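Local coordinates for ketosynthase (Streptomyces sp. MSC090213JE08, PDB 6KXD), which probably takes part in building acyl chains on acyl carrier protein, as one member of the ketosynthase/chain length factor pair for ishigamide, at residues 56-60 and 208-214; 227-231 and 325-329. One frame throughout, in Å; residues are numbered along the deposited sequence.

Contact 1 of 2, residues 56-60 and 208-214; sequences LGPLP and FSAAHAW
Trp214 holds CG anti to its carbonyl carbon (chi1 -80°), carrying the indole off the first turns of helix 210-219 and against the loop 56-60; Leu59, with the same choice at CG (chi1 -68°), turns its branches back toward 208-214 although its CB points away. The contact thus clamps a surface loop onto an N-capped helix start of the thiolase-type fold, Ser209 OG accepting from His212 N. One link is polar: Trp214 NE1 donates to Pro58 O at 2.9 Å, nearly straight (166°), the oxygen lying in the indole plane while the donor stands above the carbonyl plane. The same indole offers a face to Pro60, whose CD sits 3.7 Å from the centroid of the five-membered ring in a CH-pi contact. A leucine in place of Trp214 would probably leave Pro58 O without this donor and Pro60 without its aromatic floor. Pro132 of the neighbouring subunit also packs on this indole. Deeper in, Leu56 CD1 reaches Phe208 CE2 at 3.8 Å, and Leu59 CD1 comes to the edge of the same ring. The other branch, Leu59 CD2, rests against both Ala210 CB at 3.7 Å and Ala213 CB at 3.9 Å.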
loop_
_atom_site.group_PDB
_atom_site.type_symbol
_atom_site.label_atom_id
_atom_site.label_comp_id
_atom_site.label_asym_id
_atom_site.label_seq_id
_atom_site.Cartn_x
_atom_site.Cartn_y
_atom_site.Cartn_z
ATOM N N LEU B 56 -28.009 5.775 -5.234
ATOM C CA LEU B 56 -26.674 5.880 -5.844
ATOM C C LEU B 56 -26.672 6.848 -7.037
ATOM O O LEU B 56 -25.620 7.167 -7.567
ATOM C CB LEU B 56 -26.235 4.479 -6.270
ATOM C CG LEU B 56 -25.920 3.542 -5.104
ATOM C CD1 LEU B 56 -26.032 2.089 -5.526
ATOM C CD2 LEU B 56 -24.540 3.838 -4.523
ATOM N N GLY B 57 -27.853 7.298 -7.477
ATOM C CA GLY B 57 -27.953 8.222 -8.593
ATOM C C GLY B 57 -27.693 7.490 -9.902
ATOM O O GLY B 57 -27.592 6.266 -9.905
ATOM N N PRO B 58 -27.580 8.199 -11.046
ATOM C CA PRO B 58 -27.379 7.533 -12.333
ATOM C C PRO B 58 -26.099 6.679 -12.274
ATOM O O PRO B 58 -25.160 7.073 -11.600
ATOM C CB PRO B 58 -27.275 8.682 -13.354
ATOM C CG PRO B 58 -26.993 9.936 -12.523
ATOM C CD PRO B 58 -27.600 9.665 -11.160
ATOM N N LEU B 59 -26.128 5.514 -12.932
ATOM C CA LEU B 59 -24.998 4.583 -13.038
ATOM C C LEU B 59 -24.863 4.144 -14.487
ATOM O O LEU B 59 -25.837 4.174 -15.231
ATOM C CB LEU B 59 -25.240 3.356 -12.156
ATOM C CG LEU B 59 -25.227 3.588 -10.650
ATOM C CD1 LEU B 59 -25.794 2.381 -9.937
ATOM C CD2 LEU B 59 -23.830 3.910 -10.143
ATOM N N PRO B 60 -23.671 3.663 -14.913
ATOM C CA PRO B 60 -23.475 3.215 -16.288
ATOM C C PRO B 60 -24.278 1.949 -16.598
ATOM O O PRO B 60 -24.455 1.611 -17.744
ATOM C CB PRO B 60 -21.973 2.917 -16.427
ATOM C CG PRO B 60 -21.363 3.144 -15.053
ATOM C CD PRO B 60 -22.467 3.525 -14.090
ATOM N N PHE B 208 -18.828 -0.771 -3.476
ATOM C CA PHE B 208 -19.575 -0.283 -4.613
ATOM C C PHE B 208 -19.841 1.223 -4.402
ATOM O O PHE B 208 -20.177 1.664 -3.315
ATOM C CB PHE B 208 -20.875 -1.058 -4.833
ATOM C CG PHE B 208 -21.522 -0.590 -6.112
ATOM C CD1 PHE B 208 -21.145 -1.129 -7.330
ATOM C CD2 PHE B 208 -22.369 0.505 -6.110
ATOM C CE1 PHE B 208 -21.674 -0.628 -8.511
ATOM C CE2 PHE B 208 -22.878 1.016 -7.296
ATOM C CZ PHE B 208 -22.546 0.430 -8.486
ATOM N N SER B 209 -19.579 2.027 -5.430
ATOM C CA SER B 209 -19.854 3.458 -5.394
ATOM C C SER B 209 -20.141 3.901 -6.815
ATOM O O SER B 209 -19.620 3.308 -7.754
ATOM C CB SER B 209 -18.740 4.306 -4.833
ATOM O OG SER B 209 -17.595 4.323 -5.676
ATOM N N ALA B 210 -21.003 4.911 -6.948
ATOM C CA ALA B 210 -21.255 5.505 -8.276
ATOM C C ALA B 210 -19.925 5.968 -8.892
ATOM O O ALA B 210 -19.680 5.805 -10.105
ATOM C CB ALA B 210 -22.256 6.648 -8.162
ATOM N N ALA B 211 -18.994 6.458 -8.075
ATOM C CA ALA B 211 -17.738 6.917 -8.626
ATOM C C ALA B 211 -16.968 5.763 -9.284
ATOM O O ALA B 211 -16.553 5.815 -10.492
ATOM C CB ALA B 211 -16.937 7.629 -7.577
ATOM N N HIS B 212 -16.767 4.713 -8.495
ATOM C CA HIS B 212 -16.158 3.466 -8.963
ATOM C C HIS B 212 -16.832 2.969 -10.243
ATOM O O HIS B 212 -16.145 2.656 -11.214
ATOM C CB HIS B 212 -16.230 2.416 -7.863
ATOM C CG HIS B 212 -15.536 1.157 -8.229
ATOM N ND1 HIS B 212 -16.185 -0.043 -8.254
ATOM C CD2 HIS B 212 -14.282 0.941 -8.653
ATOM C CE1 HIS B 212 -15.334 -0.969 -8.643
ATOM N NE2 HIS B 212 -14.167 -0.390 -8.903
ATOM N N ALA B 213 -18.164 2.865 -10.219
ATOM C CA ALA B 213 -18.893 2.340 -11.353
ATOM C C ALA B 213 -18.614 3.203 -12.591
ATOM O O ALA B 213 -18.310 2.676 -13.645
ATOM C CB ALA B 213 -20.368 2.254 -11.075
ATOM N N TRP B 214 -18.701 4.524 -12.444
ATOM C CA TRP B 214 -18.444 5.436 -13.592
ATOM C C TRP B 214 -16.981 5.366 -14.028
ATOM O O TRP B 214 -16.690 5.346 -15.224
ATOM C CB TRP B 214 -18.887 6.858 -13.213
ATOM C CG TRP B 214 -20.361 7.011 -13.349
ATOM C CD1 TRP B 214 -21.289 7.129 -12.362
ATOM C CD2 TRP B 214 -21.089 7.012 -14.591
ATOM N NE1 TRP B 214 -22.541 7.207 -12.907
ATOM C CE2 TRP B 214 -22.451 7.144 -14.266
ATOM C CE3 TRP B 214 -20.710 6.901 -15.938
ATOM C CZ2 TRP B 214 -23.446 7.183 -15.245
ATOM C CZ3 TRP B 214 -21.695 6.947 -16.905
ATOM C CH2 TRP B 214 -23.038 7.060 -16.556
#

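Contact 2 of 2, residues 227-231 and 325-329; sequences PLLGE and LGDTG
Leu228 and Asp327 are joined through their backbones: Asp327 N donates to Leu228 O at 2.7 Å, at an N-H...O angle of 178°. The return bond runs from Gly230 N to Asp327 O at 2.9 Å, the donor standing 59° out of the carbonyl plane. Asp327 thus gives one bond to, and takes one from, the residues flanking Leu229, which defines a single parallel beta bridge between Leu229 and Asp327. Beside it, Leu229 CD2 lies 4.0 Å from Asp327 CB, the two side chains pointing the same way. Glycines make the close approach possible. Gly230 CA comes within 3.3 Å of Leu325 O in a C-H...O contact, the more notable because this buried oxygen has no hydrogen-bond partner in the model; a CB on Gly230 would collide with it and with Thr328 CG2. Gly326, with positive phi, turns the chain so that its CA passes 3.4 Å from Leu228 O.

In the next shell, Asp327 CG stands anti to the backbone N (chi1 -178°), directing the carboxylate beyond the bridge. There OD1 accepts from Gly329 N at 3.1 Å, an Asx turn, and OD2 forms a salt bridge with Arg178. The OD1 bond closes the turn after the bridge, and the OD2 salt bridge probably limits rotation of the carboxylate. Arg178, just ahead of helix 180-193, probably takes the place of the nucleophilic cysteine of condensing ketosynthases, so this loop would border the counterpart of their active site.

Further out, Leu228 rests on Asp63 and Cys65 of strand 63-65, and Leu229 on Ala213 and Glu216 of helix 210-219. Leu325 and Thr328 both pack on Phe335 of helix 332-344, while strand 229-240 runs on from the bridge to pair antiparallel with strands 20-29 and 199-206.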
loop_
_atom_site.group_PDB
_atom_site.type_symbol
_atom_site.label_atom_id
_atom_site.label_comp_id
_atom_site.label_asym_id
_atom_site.label_seq_id
_atom_site.Cartn_x
_atom_site.Cartn_y
_atom_site.Cartn_z
ATOM N N PRO B 227 -19.411 -3.011 -17.027
ATOM C CA PRO B 227 -19.251 -4.273 -16.305
ATOM C C PRO B 227 -20.275 -4.444 -15.167
ATOM O O PRO B 227 -20.750 -3.470 -14.560
ATOM C CB PRO B 227 -17.802 -4.197 -15.798
ATOM C CG PRO B 227 -17.523 -2.718 -15.695
ATOM C CD PRO B 227 -18.268 -2.099 -16.858
ATOM N N LEU B 228 -20.620 -5.695 -14.898
ATOM C CA LEU B 228 -21.315 -6.041 -13.685
ATOM C C LEU B 228 -20.326 -5.898 -12.516
ATOM O O LEU B 228 -19.330 -6.621 -12.462
ATOM C CB LEU B 228 -21.823 -7.477 -13.768
ATOM C CG LEU B 228 -22.689 -7.883 -12.586
ATOM C CD1 LEU B 228 -23.781 -6.846 -12.341
ATOM C CD2 LEU B 228 -23.273 -9.279 -12.755
ATOM N N LEU B 229 -20.606 -4.974 -11.600
ATOM C CA LEU B 229 -19.660 -4.687 -10.509
ATOM C C LEU B 229 -20.242 -5.233 -9.209
ATOM O O LEU B 229 -21.424 -5.101 -8.942
ATOM C CB LEU B 229 -19.435 -3.180 -10.407
ATOM C CG LEU B 229 -18.675 -2.568 -11.582
ATOM C CD1 LEU B 229 -18.647 -1.054 -11.485
ATOM C CD2 LEU B 229 -17.255 -3.133 -11.646
ATOM N N GLY B 230 -19.343 -5.769 -8.395
ATOM C CA GLY B 230 -19.677 -6.263 -7.078
ATOM C C GLY B 230 -18.829 -5.564 -6.043
ATOM O O GLY B 230 -18.044 -4.634 -6.324
ATOM N N GLU B 231 -19.013 -5.987 -4.806
ATOM C CA GLU B 231 -18.309 -5.347 -3.756
ATOM C C GLU B 231 -18.196 -6.323 -2.593
ATOM O O GLU B 231 -18.949 -7.303 -2.482
ATOM C CB GLU B 231 -19.043 -4.081 -3.314
ATOM C CG GLU B 231 -20.418 -4.380 -2.771
ATOM C CD GLU B 231 -21.095 -3.258 -1.985
ATOM O OE1 GLU B 231 -20.448 -2.238 -1.751
ATOM O OE2 GLU B 231 -22.277 -3.418 -1.619
ATOM N N LEU B 325 -20.601 -13.023 -8.761
ATOM C CA LEU B 325 -20.461 -11.870 -7.819
ATOM C C LEU B 325 -20.224 -10.538 -8.531
ATOM O O LEU B 325 -20.067 -9.496 -7.861
ATOM C CB LEU B 325 -19.289 -12.136 -6.885
ATOM C CG LEU B 325 -19.402 -13.378 -6.013
ATOM C CD1 LEU B 325 -18.205 -13.448 -5.072
ATOM C CD2 LEU B 325 -20.708 -13.386 -5.254
ATOM N N GLY B 326 -20.187 -10.527 -9.855
ATOM C CA GLY B 326 -19.692 -9.406 -10.569
ATOM C C GLY B 326 -18.193 -9.282 -10.410
ATOM O O GLY B 326 -17.534 -10.146 -9.804
ATOM N N ASP B 327 -17.660 -8.207 -10.980
ATOM C CA ASP B 327 -16.284 -7.854 -10.859
ATOM C C ASP B 327 -16.138 -7.211 -9.488
ATOM O O ASP B 327 -16.620 -6.091 -9.316
ATOM C CB ASP B 327 -15.820 -6.906 -11.971
ATOM C CG ASP B 327 -14.345 -6.538 -11.898
ATOM O OD1 ASP B 327 -13.645 -7.046 -10.995
ATOM O OD2 ASP B 327 -13.892 -5.767 -12.741
ATOM N N THR B 328 -15.595 -7.963 -8.515
ATOM C CA THR B 328 -15.528 -7.447 -7.141
ATOM C C THR B 328 -14.214 -6.709 -6.898
ATOM O O THR B 328 -13.895 -6.333 -5.756
ATOM C CB THR B 328 -15.720 -8.575 -6.124
ATOM O OG1 THR B 328 -14.693 -9.568 -6.312
ATOM C CG2 THR B 328 -17.086 -9.196 -6.264
ATOM N N GLY B 329 -13.447 -6.425 -7.951
ATOM C CA GLY B 329 -12.340 -5.516 -7.774
ATOM C C GLY B 329 -11.336 -6.100 -6.799
ATOM O O GLY B 329 -10.953 -7.272 -6.911
#

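In the fold
Contact 2 is buried, its centre about 12 Å from that of the chain, whereas contact 1, its centre about 20 Å from the same point, is partly buried and reaches the neighbouring subunit. Their chemistry follows: contact 1 relies on side chains, aliphatic and aromatic around one indole bond, while contact 2 is backbone bonding made close by glycines, with charged groups behind it. They adjoin, their centres about 12 Å apart, through helix 210-219 and strand 229-240, which follow each other in the chain and pack together. Leu229 joins both: its CD1 packs 3.4 Å from Ala213 CA, and its CB 3.9 Å from Phe208 CE1. A polar tie accompanies them, Phe208 N probably bonding to Glu231 OE1, whose carboxylate also meets Arg86.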